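Glycoside hydrolase family 16 protein (Bacteroides ovatus, PDB 7KR6) is a family 16 glycoside hydrolase that probably cleaves mixed-linkage beta-glucans internally, captured here as a covalent adduct with a fluorinated glucose unit. Local coordinates at residues Ile36-Asp41 / Glu47-Lys52; Ala114-Pro119 / Asp146-Gly151; Trp130-Asn135 / Pro140-Ile145; Asn189-Gly194 / Ile210-Val215. The protein carries 1 engineered substitution. One frame throughout, in Å; residues are numbered along the deposited sequence.

Contact 1 (Ile36-Asp41 / Glu47-Lys52)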
loop_
_atom_site.group_PDB
_atom_site.type_symbol
_atom_site.label_atom_id
_atom_site.label_comp_id
_atom_site.label_asym_id
_atom_site.label_seq_id
_atom_site.Cartn_x
_atom_site.Cartn_y
_atom_site.Cartn_z
ATOM N N ILE A 36 -20.674 -13.961 24.788
ATOM C CA ILE A 36 -20.162 -12.633 24.362
ATOM C C ILE A 36 -19.444 -11.993 25.555
ATOM O O ILE A 36 -20.071 -11.885 26.601
ATOM C CB ILE A 36 -21.312 -11.755 23.824
ATOM N N LEU A 37 -18.174 -11.590 25.398
ATOM C CA LEU A 37 -17.419 -10.727 26.348
ATOM C C LEU A 37 -18.046 -9.331 26.421
ATOM O O LEU A 37 -17.975 -8.658 27.471
ATOM C CB LEU A 37 -15.955 -10.586 25.906
ATOM C CG LEU A 37 -15.100 -9.602 26.718
ATOM C CD1 LEU A 37 -14.965 -10.051 28.176
ATOM C CD2 LEU A 37 -13.719 -9.395 26.094
ATOM N N PHE A 38 -18.472 -8.795 25.297
ATOM C CA PHE A 38 -18.853 -7.372 25.297
ATOM C C PHE A 38 -19.723 -7.106 24.089
ATOM O O PHE A 38 -19.468 -7.704 23.039
ATOM C CB PHE A 38 -17.613 -6.496 25.344
ATOM C CG PHE A 38 -17.944 -5.050 25.114
ATOM C CD1 PHE A 38 -18.410 -4.276 26.162
ATOM C CD2 PHE A 38 -17.843 -4.494 23.850
ATOM C CE1 PHE A 38 -18.760 -2.953 25.955
ATOM C CE2 PHE A 38 -18.161 -3.163 23.654
ATOM C CZ PHE A 38 -18.612 -2.401 24.711
ATOM N N LYS A 39 -20.782 -6.323 24.282
ATOM C CA LYS A 39 -21.624 -5.870 23.153
ATOM C C LYS A 39 -22.059 -4.461 23.449
ATOM O O LYS A 39 -22.376 -4.164 24.617
ATOM C CB LYS A 39 -22.814 -6.798 22.917
ATOM C CG LYS A 39 -23.684 -6.430 21.725
ATOM C CD LYS A 39 -24.648 -7.523 21.321
ATOM C CE LYS A 39 -25.806 -7.658 22.286
ATOM N NZ LYS A 39 -26.710 -8.774 21.908
ATOM N N ASP A 40 -22.010 -3.607 22.439
ATOM C CA ASP A 40 -22.667 -2.290 22.447
ATOM C C ASP A 40 -23.670 -2.293 21.305
ATOM O O ASP A 40 -23.268 -2.331 20.165
ATOM C CB ASP A 40 -21.687 -1.139 22.369
ATOM C CG ASP A 40 -22.258 0.177 22.847
ATOM O OD1 ASP A 40 -23.529 0.354 22.799
ATOM O OD2 ASP A 40 -21.459 1.027 23.267
ATOM N N ASP A 41 -24.949 -2.243 21.642
ATOM C CA ASP A 41 -26.063 -2.159 20.659
ATOM C C ASP A 41 -26.316 -0.695 20.291
ATOM O O ASP A 41 -27.202 -0.470 19.490
ATOM C CB ASP A 41 -27.359 -2.768 21.196
ATOM C CG ASP A 41 -27.404 -4.277 21.077
ATOM O OD1 ASP A 41 -27.086 -4.779 20.022
ATOM O OD2 ASP A 41 -27.699 -4.942 22.089
ATOM N N GLU A 47 -20.420 6.718 27.672
ATOM C CA GLU A 47 -19.161 7.404 28.017
ATOM C C GLU A 47 -18.276 6.521 28.903
ATOM O O GLU A 47 -17.116 6.857 29.001
ATOM C CB GLU A 47 -19.475 8.768 28.624
ATOM C CG GLU A 47 -20.210 9.650 27.636
ATOM C CD GLU A 47 -20.540 11.047 28.112
ATOM O OE1 GLU A 47 -20.581 11.243 29.329
ATOM O OE2 GLU A 47 -20.763 11.916 27.250
ATOM N N LYS A 48 -18.749 5.396 29.428
ATOM C CA LYS A 48 -17.879 4.458 30.191
ATOM C C LYS A 48 -17.123 3.547 29.217
ATOM O O LYS A 48 -16.222 2.852 29.636
ATOM C CB LYS A 48 -18.687 3.605 31.161
ATOM C CG LYS A 48 -19.447 4.411 32.216
ATOM C CD LYS A 48 -19.998 3.534 33.319
ATOM C CE LYS A 48 -20.489 4.330 34.514
ATOM N NZ LYS A 48 -21.787 4.996 34.228
ATOM N N VAL A 49 -17.459 3.612 27.936
ATOM C CA VAL A 49 -16.829 2.768 26.889
ATOM C C VAL A 49 -16.145 3.629 25.832
ATOM O O VAL A 49 -15.078 3.211 25.377
ATOM C CB VAL A 49 -17.870 1.849 26.244
ATOM C CG1 VAL A 49 -17.264 1.050 25.082
ATOM C CG2 VAL A 49 -18.458 0.926 27.300
ATOM N N TRP A 50 -16.773 4.732 25.417
ATOM C CA TRP A 50 -16.306 5.519 24.240
ATOM C C TRP A 50 -15.929 6.939 24.635
ATOM O O TRP A 50 -16.533 7.486 25.593
ATOM C CB TRP A 50 -17.394 5.517 23.155
ATOM C CG TRP A 50 -17.848 4.164 22.722
ATOM C CD1 TRP A 50 -18.999 3.529 23.055
ATOM C CD2 TRP A 50 -17.094 3.222 21.928
ATOM N NE1 TRP A 50 -19.052 2.284 22.494
ATOM C CE2 TRP A 50 -17.908 2.077 21.766
ATOM C CE3 TRP A 50 -15.851 3.278 21.261
ATOM C CZ2 TRP A 50 -17.508 0.940 21.061
ATOM C CZ3 TRP A 50 -15.489 2.173 20.516
ATOM C CH2 TRP A 50 -16.281 1.024 20.417
ATOM N N THR A 51 -15.025 7.548 23.872
ATOM C CA THR A 51 -14.657 8.957 23.911
ATOM C C THR A 51 -14.811 9.513 22.497
ATOM O O THR A 51 -14.213 8.926 21.580
ATOM C CB THR A 51 -13.234 9.135 24.423
ATOM O OG1 THR A 51 -13.177 8.353 25.611
ATOM C CG2 THR A 51 -12.825 10.569 24.647
ATOM N N LYS A 52 -15.557 10.595 22.355
ATOM C CA LYS A 52 -15.565 11.423 21.130
ATOM C C LYS A 52 -14.281 12.232 21.029
ATOM O O LYS A 52 -13.835 12.813 22.013
ATOM C CB LYS A 52 -16.786 12.355 21.101
ATOM C CG LYS A 52 -18.111 11.656 21.292
ATOM C CD LYS A 52 -19.262 12.614 21.236
ATOM C CE LYS A 52 -20.609 11.985 21.459
ATOM N NZ LYS A 52 -21.688 12.972 21.156
#
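With its first torsion at -160°, Asp40 carries its carboxylate away from its own amide nitrogen, while Trp50 folds its indole back beside the backbone nitrogen (chi1 -55°), and the two side chains run antiparallel, overlapping only at their ends, where indole N-H and carboxylate meet. The result is a hydrogen bond from Trp50 NE1 to Asp40 OD2 of 2.8 Å, with an angle of 155° at the hydrogen. The oxygen lies almost exactly in the plane of the indole, at its edge, whereas from the acid's side the N-H arrives on the anti side and clearly out of the carboxylate plane. The other oxygen, Asp40 OD1, is hydrogen-bonded to the backbone N of Phe42, so the carboxylate is gripped at both oxygens and its rotation is fixed.

Beside this polar link lies an apolar one. Phe38 and Val49 meet head-on, and Phe38 CZ touches Val49 CG1 at 3.7 Å; the same methyl also rests over one face of the Trp50 ring, near its rim. A compact beta-branched residue suits this slot between two aromatic side chains. Phe38 belongs to a classic beta bulge opposite Ile271, at the start of the short strand 38-40. Trp50 packs on Val269 and Ile99, so segment 47-52 is held against the same strand, 261-271, that pairs with strand 38-40.

Asp40 is buried without a basic partner across this contact. If it is ionised, as two N-H donors would favour, its charge is met by neutral groups, though burial would work the other way.

Contact 2 (Ala114-Pro119 / Asp146-Gly151). Engineered in segment 146-151: Ala149 (natural residue Glu). With G2F (2-deoxy-2-fluoro-alpha-D-glucopyranose), chain C.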
loop_
_atom_site.group_PDB
_atom_site.type_symbol
_atom_site.label_atom_id
_atom_site.label_comp_id
_atom_site.label_asym_id
_atom_site.label_seq_id
_atom_site.Cartn_x
_atom_site.Cartn_y
_atom_site.Cartn_z
ATOM N N ALA A 114 -18.475 -5.898 13.931
ATOM C CA ALA A 114 -19.351 -4.722 13.919
ATOM C C ALA A 114 -20.208 -4.761 12.663
ATOM O O ALA A 114 -19.716 -5.210 11.620
ATOM C CB ALA A 114 -18.576 -3.453 14.010
ATOM N N SER A 115 -21.420 -4.252 12.794
ATOM C CA SER A 115 -22.405 -4.117 11.697
ATOM C C SER A 115 -22.460 -2.641 11.297
ATOM O O SER A 115 -22.793 -1.763 12.149
ATOM C CB SER A 115 -23.761 -4.654 12.104
ATOM O OG SER A 115 -24.724 -4.472 11.079
ATOM N N ILE A 116 -22.078 -2.368 10.050
ATOM C CA ILE A 116 -21.819 -0.994 9.570
ATOM C C ILE A 116 -22.517 -0.791 8.232
ATOM O O ILE A 116 -22.344 -1.623 7.324
ATOM C CB ILE A 116 -20.306 -0.730 9.442
ATOM C CG1 ILE A 116 -19.564 -1.047 10.743
ATOM C CG2 ILE A 116 -20.040 0.694 9.019
ATOM C CD1 ILE A 116 -18.053 -0.921 10.635
ATOM N N LYS A 117 -23.143 0.367 8.127
ATOM C CA LYS A 117 -23.717 0.906 6.880
ATOM C C LYS A 117 -22.858 2.096 6.484
ATOM O O LYS A 117 -22.700 3.024 7.269
ATOM C CB LYS A 117 -25.178 1.310 7.078
ATOM C CG LYS A 117 -25.803 1.795 5.770
ATOM C CD LYS A 117 -27.308 1.764 5.846
ATOM C CE LYS A 117 -27.899 3.133 5.968
ATOM N NZ LYS A 117 -29.338 3.043 6.320
ATOM N N LEU A 118 -22.364 2.065 5.252
ATOM C CA LEU A 118 -21.361 3.030 4.755
ATOM C C LEU A 118 -22.038 3.916 3.717
ATOM O O LEU A 118 -22.830 3.441 2.906
ATOM C CB LEU A 118 -20.182 2.274 4.141
ATOM C CG LEU A 118 -19.300 1.539 5.131
ATOM C CD1 LEU A 118 -18.236 0.718 4.419
ATOM C CD2 LEU A 118 -18.703 2.518 6.139
ATOM N N PRO A 119 -21.648 5.200 3.680
ATOM C CA PRO A 119 -22.024 6.111 2.602
ATOM C C PRO A 119 -21.256 5.693 1.337
ATOM O O PRO A 119 -20.224 5.009 1.383
ATOM C CB PRO A 119 -21.506 7.470 3.075
ATOM C CG PRO A 119 -20.297 7.095 3.874
ATOM C CD PRO A 119 -20.643 5.792 4.563
ATOM N N ASP A 146 -6.019 -2.059 10.952
ATOM C CA ASP A 146 -7.074 -1.446 10.132
ATOM C C ASP A 146 -7.924 -2.600 9.632
ATOM O O ASP A 146 -7.553 -3.228 8.658
ATOM C CB ASP A 146 -6.477 -0.527 9.095
ATOM C CG ASP A 146 -7.473 0.310 8.364
ATOM O OD1 ASP A 146 -8.635 0.422 8.855
ATOM O OD2 ASP A 146 -6.975 0.939 7.351
ATOM N N ILE A 147 -9.050 -2.858 10.305
ATOM C CA ILE A 147 -9.881 -4.038 9.982
ATOM C C ILE A 147 -10.508 -3.791 8.598
ATOM O O ILE A 147 -10.435 -4.657 7.715
ATOM C CB ILE A 147 -10.955 -4.313 11.044
ATOM C CG1 ILE A 147 -10.338 -4.650 12.401
ATOM C CG2 ILE A 147 -11.884 -5.417 10.577
ATOM C CD1 ILE A 147 -11.322 -4.650 13.522
ATOM N N MET A 148 -11.080 -2.618 8.449
ATOM C CA MET A 148 -11.694 -2.230 7.161
ATOM C C MET A 148 -11.508 -0.734 6.997
ATOM O O MET A 148 -11.714 0.023 7.929
ATOM C CB MET A 148 -13.184 -2.597 7.180
ATOM C CG MET A 148 -14.051 -2.077 6.008
ATOM S SD MET A 148 -14.529 -0.341 6.094
ATOM C CE MET A 148 -15.728 -0.350 7.429
ATOM N N ALA A 149 -11.161 -0.339 5.780
ATOM C CA ALA A 149 -11.259 1.037 5.303
ATOM C C ALA A 149 -11.758 0.978 3.871
ATOM O O ALA A 149 -11.421 0.033 3.153
ATOM C CB ALA A 149 -9.945 1.726 5.376
ATOM N N MET A 150 -12.561 1.956 3.499
ATOM C CA MET A 150 -12.906 2.153 2.058
ATOM C C MET A 150 -12.546 3.578 1.689
ATOM O O MET A 150 -12.287 4.427 2.562
ATOM C CB MET A 150 -14.384 1.872 1.803
ATOM C CG MET A 150 -14.742 0.455 2.134
ATOM S SD MET A 150 -16.345 -0.098 1.558
ATOM C CE MET A 150 -15.937 -0.460 -0.153
ATOM N N GLY A 151 -12.492 3.849 0.389
ATOM C CA GLY A 151 -12.216 5.225 -0.067
ATOM C C GLY A 151 -10.857 5.363 -0.733
ATOM O O GLY A 151 -10.472 6.502 -1.060
HETATM C C1 G2F C . -4.384 3.090 10.125
HETATM C C2 G2F C . -3.543 4.299 9.900
HETATM C C3 G2F C . -4.149 5.529 10.543
HETATM C C4 G2F C . -5.522 5.731 9.952
HETATM C C5 G2F C . -6.347 4.451 10.296
HETATM C C6 G2F C . -7.802 4.447 9.888
HETATM O O3 G2F C . -3.305 6.657 10.341
HETATM O O4 G2F C . -6.088 6.959 10.532
HETATM O O5 G2F C . -5.756 3.260 9.739
HETATM O O6 G2F C . -7.923 4.824 8.465
HETATM F F2 G2F C . -2.209 4.012 10.323
#
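Ile116, Leu118, Met148 and Met150 form the contact entirely through side chains; the backbones stay well apart, the CA atoms of Ile116 and Met148 being 10.5 Å from each other. Methyl-to-methyl packing comes first. Met148 bends at both chi2 (-78°) and chi3 (-71°), which brings CE forward to meet two branched residues tip to tip: Ile116 CD1 at 4.0 Å and Leu118 CD1 at 4.1 Å. An unbranched, flexible chain suits this position because its terminal methyl can settle between two stiffer neighbours.

A sulfur contact follows. Leu118 and Met150 cross obliquely, and Leu118 CD1 lies 3.5 Å from Met150 SD, so the one leucine methyl serves both methionines.

The third interaction is with the sugar, on the far side of strand 144-150. Asp146 OD2 comes within 3.5 Å of O5 of the fluoroglucose. Ile147 and Met148 form a classic beta bulge opposite Phe129, turning both inward and leaving Asp146 and residue 149 to face the cleft. This fits the bulged ExDxxE signature of family 16, whose last acidic position is occupied here by the engineered Ala149 in place of the natural Glu.

The two segments thus belong to opposing layers of the jelly-roll sandwich. Strand 112-117 runs between strands 197-203 and 261-271, and strand 144-150 between 125-133 and 164-171. Tyr199 of strand 197-203 packs against Ile116, Leu118 and Met148 alike, while Pro127 of strand 125-133 touches Leu118 from the other layer.

Contact 3 (Trp130-Asn135 / Pro140-Ile145). With G2F (2-deoxy-2-fluoro-alpha-D-glucopyranose), chain C.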
loop_
_atom_site.group_PDB
_atom_site.type_symbol
_atom_site.label_atom_id
_atom_site.label_comp_id
_atom_site.label_asym_id
_atom_site.label_seq_id
_atom_site.Cartn_x
_atom_site.Cartn_y
_atom_site.Cartn_z
ATOM N N TRP A 130 -11.197 0.139 13.148
ATOM C CA TRP A 130 -9.786 -0.186 13.411
ATOM C C TRP A 130 -9.488 -0.237 14.909
ATOM O O TRP A 130 -10.385 -0.053 15.706
ATOM C CB TRP A 130 -8.927 0.815 12.648
ATOM C CG TRP A 130 -9.164 2.272 12.888
ATOM C CD1 TRP A 130 -10.260 3.016 12.558
ATOM C CD2 TRP A 130 -8.169 3.213 13.303
ATOM N NE1 TRP A 130 -10.025 4.337 12.802
ATOM C CE2 TRP A 130 -8.756 4.483 13.261
ATOM C CE3 TRP A 130 -6.834 3.102 13.715
ATOM C CZ2 TRP A 130 -8.036 5.634 13.550
ATOM C CZ3 TRP A 130 -6.144 4.242 14.014
ATOM C CH2 TRP A 130 -6.732 5.485 13.940
ATOM N N MET A 131 -8.248 -0.586 15.230
ATOM C CA MET A 131 -7.837 -0.846 16.622
ATOM C C MET A 131 -6.421 -0.328 16.802
ATOM O O MET A 131 -5.626 -0.381 15.830
ATOM C CB MET A 131 -7.903 -2.344 16.927
ATOM C CG MET A 131 -9.278 -2.923 16.871
ATOM S SD MET A 131 -9.265 -4.723 16.823
ATOM C CE MET A 131 -8.107 -5.249 18.097
ATOM N N MET A 132 -6.095 0.151 18.004
ATOM C CA MET A 132 -4.677 0.429 18.350
ATOM C C MET A 132 -4.375 -0.141 19.723
ATOM O O MET A 132 -5.299 -0.362 20.502
ATOM C CB MET A 132 -4.323 1.914 18.351
ATOM C CG MET A 132 -4.237 2.536 16.946
ATOM S SD MET A 132 -3.618 4.221 16.864
ATOM C CE MET A 132 -5.058 5.168 17.300
ATOM N N GLY A 133 -3.100 -0.346 19.986
ATOM C CA GLY A 133 -2.670 -0.863 21.292
ATOM C C GLY A 133 -3.046 0.067 22.427
ATOM O O GLY A 133 -2.843 1.264 22.354
ATOM N N ASP A 134 -3.619 -0.511 23.478
ATOM C CA ASP A 134 -4.131 0.214 24.682
ATOM C C ASP A 134 -2.953 0.442 25.638
ATOM O O ASP A 134 -2.918 -0.215 26.698
ATOM C CB ASP A 134 -5.289 -0.579 25.266
ATOM C CG ASP A 134 -6.052 0.142 26.369
ATOM O OD1 ASP A 134 -6.168 1.368 26.276
ATOM O OD2 ASP A 134 -6.475 -0.553 27.338
ATOM N N ASN A 135 -2.003 1.262 25.234
ATOM C CA ASN A 135 -0.772 1.573 25.999
ATOM C C ASN A 135 -0.471 3.031 25.704
ATOM O O ASN A 135 -1.196 3.640 24.888
ATOM C CB ASN A 135 0.335 0.580 25.629
ATOM C CG ASN A 135 0.638 0.607 24.148
ATOM O OD1 ASN A 135 0.993 1.640 23.626
ATOM N ND2 ASN A 135 0.508 -0.531 23.478
ATOM N N PRO A 140 3.687 4.533 15.457
ATOM C CA PRO A 140 3.072 3.224 15.283
ATOM C C PRO A 140 3.485 2.189 16.323
ATOM O O PRO A 140 3.121 1.042 16.202
ATOM C CB PRO A 140 3.630 2.796 13.916
ATOM C CG PRO A 140 5.024 3.364 13.896
ATOM C CD PRO A 140 4.915 4.657 14.677
ATOM N N ALA A 141 4.239 2.592 17.345
ATOM C CA ALA A 141 4.730 1.608 18.333
ATOM C C ALA A 141 3.595 1.037 19.189
ATOM O O ALA A 141 3.801 0.003 19.847
ATOM C CB ALA A 141 5.785 2.278 19.183
ATOM N N CYS A 142 2.416 1.680 19.249
ATOM C CA CYS A 142 1.247 1.084 19.934
ATOM C C CYS A 142 0.665 -0.057 19.092
ATOM O O CYS A 142 -0.025 -0.877 19.653
ATOM C CB CYS A 142 0.182 2.121 20.196
ATOM S SG CYS A 142 -0.317 3.025 18.706
ATOM N N GLY A 143 0.997 -0.109 17.792
ATOM C CA GLY A 143 0.393 -1.082 16.871
ATOM C C GLY A 143 -0.951 -0.577 16.382
ATOM O O GLY A 143 -1.676 0.120 17.114
ATOM N N GLU A 144 -1.279 -0.879 15.130
ATOM C CA GLU A 144 -2.564 -0.499 14.545
ATOM C C GLU A 144 -3.047 -1.662 13.666
ATOM O O GLU A 144 -2.227 -2.218 12.854
ATOM C CB GLU A 144 -2.443 0.764 13.706
ATOM C CG GLU A 144 -3.745 1.455 13.410
ATOM C CD GLU A 144 -4.052 1.629 11.938
ATOM O OE1 GLU A 144 -4.248 2.790 11.512
ATOM O OE2 GLU A 144 -4.011 0.608 11.200
ATOM N N ILE A 145 -4.306 -2.023 13.835
ATOM C CA ILE A 145 -5.014 -2.981 12.940
ATOM C C ILE A 145 -6.124 -2.203 12.266
ATOM O O ILE A 145 -7.017 -1.721 12.954
ATOM C CB ILE A 145 -5.571 -4.203 13.673
ATOM C CG1 ILE A 145 -4.516 -4.890 14.536
ATOM C CG2 ILE A 145 -6.167 -5.133 12.649
ATOM C CD1 ILE A 145 -5.115 -5.890 15.473
HETATM C C1 G2F C . -4.384 3.090 10.125
HETATM C C2 G2F C . -3.543 4.299 9.900
HETATM C C3 G2F C . -4.149 5.529 10.543
HETATM C C4 G2F C . -5.522 5.731 9.952
HETATM C C5 G2F C . -6.347 4.451 10.296
HETATM C C6 G2F C . -7.802 4.447 9.888
HETATM O O3 G2F C . -3.305 6.657 10.341
HETATM O O4 G2F C . -6.088 6.959 10.532
HETATM O O5 G2F C . -5.756 3.260 9.739
HETATM O O6 G2F C . -7.923 4.824 8.465
HETATM F F2 G2F C . -2.209 4.012 10.323
#
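Met131 and Ile145 exchange two backbone hydrogen bonds, Met131 N to Ile145 O at 2.8 Å and Ile145 N to Met131 O at 2.9 Å, making them a hydrogen-bonded antiparallel pair of the hairpin 125-133/144-150. Farther along, Gly133 N donates to Gly143 O over 3.2 Å. The type I turn from Pro140 to Gly143 leads into the returning strand. Glycine suits both places: a CB on Gly133 would run into Cys142 O, and Gly143 has a positive phi.

Side chains then separate onto two faces. On one, Met131 and Ile145 lie side by side, Met131 CE and Ile145 CD1 4.0 Å apart, and continue into the hydrophobic interior against residues such as Leu201 and Phe228. On the other, Met132 and Glu144 form the non-hydrogen-bonded pair, with Met132 CG 3.7 Å from Glu144 CG; Met132 also meets Cys142, sulfur against sulfur.

This second face lines the glycan cleft. Trp130 takes up the crowded first torsion between N and carbonyl carbon (chi1 55°), which stands the indole beside Glu144, and its NE1 is tied to Asn237 OD1. C6 of the fluoroglucose sits over the centre of one ring face, 3.5 Å from Trp130 CE2, while Glu144 OE1 approaches Trp130 CE3 obliquely at 3.4 Å.

Glu144 OE1 is bonded to the sugar's C1 at 1.4 Å. This is the covalent glycosyl-enzyme expected of a retaining glycosidase, and it identifies Glu144 as the nucleophile; the electron-withdrawing fluorine at C2 probably slows breakdown of the adduct.

Contact 4 (Asn189-Gly194 / Ile210-Val215)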
loop_
_atom_site.group_PDB
_atom_site.type_symbol
_atom_site.label_atom_id
_atom_site.label_comp_id
_atom_site.label_asym_id
_atom_site.label_seq_id
_atom_site.Cartn_x
_atom_site.Cartn_y
_atom_site.Cartn_z
ATOM N N ASN A 189 -20.026 -7.800 -3.899
ATOM C CA ASN A 189 -21.147 -6.859 -4.080
ATOM C C ASN A 189 -20.828 -5.527 -3.424
ATOM O O ASN A 189 -19.953 -5.499 -2.533
ATOM C CB ASN A 189 -22.420 -7.433 -3.447
ATOM C CG ASN A 189 -22.740 -8.812 -3.970
ATOM O OD1 ASN A 189 -22.733 -9.803 -3.218
ATOM N ND2 ASN A 189 -22.997 -8.867 -5.254
ATOM N N SER A 190 -21.571 -4.478 -3.775
ATOM C CA SER A 190 -21.416 -3.142 -3.147
ATOM C C SER A 190 -21.599 -3.240 -1.623
ATOM O O SER A 190 -22.538 -3.951 -1.152
ATOM C CB SER A 190 -22.385 -2.145 -3.717
ATOM O OG SER A 190 -22.373 -0.958 -2.962
ATOM N N LEU A 191 -20.693 -2.610 -0.868
ATOM C CA LEU A 191 -20.794 -2.423 0.598
ATOM C C LEU A 191 -21.400 -1.069 0.898
ATOM O O LEU A 191 -21.557 -0.749 2.081
ATOM C CB LEU A 191 -19.415 -2.567 1.234
ATOM C CG LEU A 191 -18.831 -3.952 1.071
ATOM C CD1 LEU A 191 -17.374 -3.917 1.533
ATOM C CD2 LEU A 191 -19.634 -4.997 1.874
ATOM N N GLN A 192 -21.838 -0.338 -0.148
ATOM C CA GLN A 192 -22.259 1.065 -0.023
ATOM C C GLN A 192 -23.649 1.151 -0.670
ATOM O O GLN A 192 -23.854 2.012 -1.523
ATOM C CB GLN A 192 -21.246 2.028 -0.622
ATOM C CG GLN A 192 -19.879 1.952 0.044
ATOM C CD GLN A 192 -18.818 2.769 -0.661
ATOM O OE1 GLN A 192 -19.106 3.503 -1.610
ATOM N NE2 GLN A 192 -17.563 2.582 -0.275
ATOM N N ASP A 193 -24.511 0.235 -0.249
ATOM C CA ASP A 193 -25.735 -0.188 -0.984
ATOM C C ASP A 193 -26.954 0.129 -0.106
ATOM O O ASP A 193 -28.002 -0.443 -0.372
ATOM C CB ASP A 193 -25.708 -1.687 -1.273
ATOM C CG ASP A 193 -25.626 -2.614 -0.055
ATOM O OD1 ASP A 193 -25.145 -2.149 0.997
ATOM O OD2 ASP A 193 -25.995 -3.827 -0.197
ATOM N N GLY A 194 -26.796 0.925 0.949
ATOM C CA GLY A 194 -27.910 1.251 1.866
ATOM C C GLY A 194 -28.245 0.126 2.838
ATOM O O GLY A 194 -29.290 0.246 3.501
ATOM N N ILE A 210 -9.425 -11.080 8.630
ATOM C CA ILE A 210 -10.558 -10.193 8.354
ATOM C C ILE A 210 -11.606 -10.926 7.512
ATOM O O ILE A 210 -11.214 -11.551 6.505
ATOM C CB ILE A 210 -10.062 -8.886 7.682
ATOM C CG1 ILE A 210 -9.150 -8.044 8.593
ATOM C CG2 ILE A 210 -11.257 -8.080 7.284
ATOM C CD1 ILE A 210 -7.717 -8.477 8.634
ATOM N N SER A 211 -12.864 -10.843 7.942
ATOM C CA SER A 211 -14.035 -11.321 7.173
ATOM C C SER A 211 -15.021 -10.190 6.916
ATOM O O SER A 211 -15.155 -9.266 7.749
ATOM C CB SER A 211 -14.716 -12.523 7.851
ATOM O OG SER A 211 -13.810 -13.594 8.087
ATOM N N ILE A 212 -15.777 -10.309 5.817
ATOM C CA ILE A 212 -16.815 -9.343 5.436
ATOM C C ILE A 212 -18.036 -10.188 5.071
ATOM O O ILE A 212 -17.922 -11.032 4.168
ATOM C CB ILE A 212 -16.348 -8.389 4.310
ATOM C CG1 ILE A 212 -15.085 -7.630 4.733
ATOM C CG2 ILE A 212 -17.446 -7.436 3.915
ATOM C CD1 ILE A 212 -14.370 -6.950 3.592
ATOM N N ASP A 213 -19.096 -9.977 5.822
ATOM C CA ASP A 213 -20.324 -10.791 5.741
ATOM C C ASP A 213 -19.972 -12.272 5.777
ATOM O O ASP A 213 -20.496 -13.047 4.942
ATOM C CB ASP A 213 -21.100 -10.403 4.492
ATOM C CG ASP A 213 -21.756 -9.038 4.548
ATOM O OD1 ASP A 213 -22.067 -8.594 5.640
ATOM O OD2 ASP A 213 -22.001 -8.464 3.466
ATOM N N ASN A 214 -19.051 -12.636 6.677
ATOM C CA ASN A 214 -18.674 -14.028 7.020
ATOM C C ASN A 214 -17.914 -14.705 5.882
ATOM O O ASN A 214 -17.634 -15.909 5.974
ATOM C CB ASN A 214 -19.889 -14.840 7.448
ATOM C CG ASN A 214 -20.532 -14.273 8.686
ATOM O OD1 ASN A 214 -19.843 -13.892 9.626
ATOM N ND2 ASN A 214 -21.842 -14.144 8.645
ATOM N N VAL A 215 -17.421 -13.947 4.916
ATOM C CA VAL A 215 -16.518 -14.491 3.885
ATOM C C VAL A 215 -15.101 -13.998 4.218
ATOM O O VAL A 215 -14.893 -12.757 4.252
ATOM C CB VAL A 215 -16.971 -14.088 2.469
ATOM C CG1 VAL A 215 -16.037 -14.620 1.410
ATOM C CG2 VAL A 215 -18.398 -14.563 2.203
#
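Leu191 and Ile212 meet at about a right angle where a loop of the jelly-roll sandwich packs against the end of a beta hairpin. The hairpin, strands 207-212 and 215-221, turns through a type I' turn from Ile212 to Val215; the loop joins strands 179-186 and 197-203. Leu191 reaches in from the loop, and its CD2 touches Ile212 CG2 at 3.9 Å. The first torsion of Ile212 (-58°) sets CG1 beside the backbone nitrogen and leaves CG2 as the branch turned to the leucine. Two branched aliphatic residues suit the spot, since both also pack on Tyr199 and Val165 and fill a buried apolar corner.

Asp213 borders this patch with a looser contact, its OD2 4.5 Å from Leu191 CD2. Asp213 and Asn214 occupy the central positions of the turn with positive phi, a conformation that asparagine and aspartate tolerate comparatively well. The carboxylate binds strand 197-203 instead of the loop: OD1 is hydrogen-bonded to Thr198 N and OD2 to His197 ND1.

An ST turn encloses Leu191: Gln192 N donates to Ser190 OG at 2.9 Å, with 157° at the hydrogen.

Overall arrangement
All four contacts bury most of the residues that touch, but at different depths. Contact 2, whose centre is about 6 Å from that of the chain, is the deep apolar core between the sandwich layers; contacts 1 and 4 lie near the borders, and there polar groups accompany the packing. Contact 3 alone is built on paired backbones, and its nucleophile opens onto the sugar cleft. Contacts 2 and 3 share strand 144-150: contact 3 pairs its first residues, contact 2 packs inward side chains farther along, and Glu144 and Asp146 on its cleft side approach the fluoroglucose. Contact 4 abuts contact 2, where Met150 CE lies 3.5 Å from Gln192 NE2, whereas contact 1 touches none of the others.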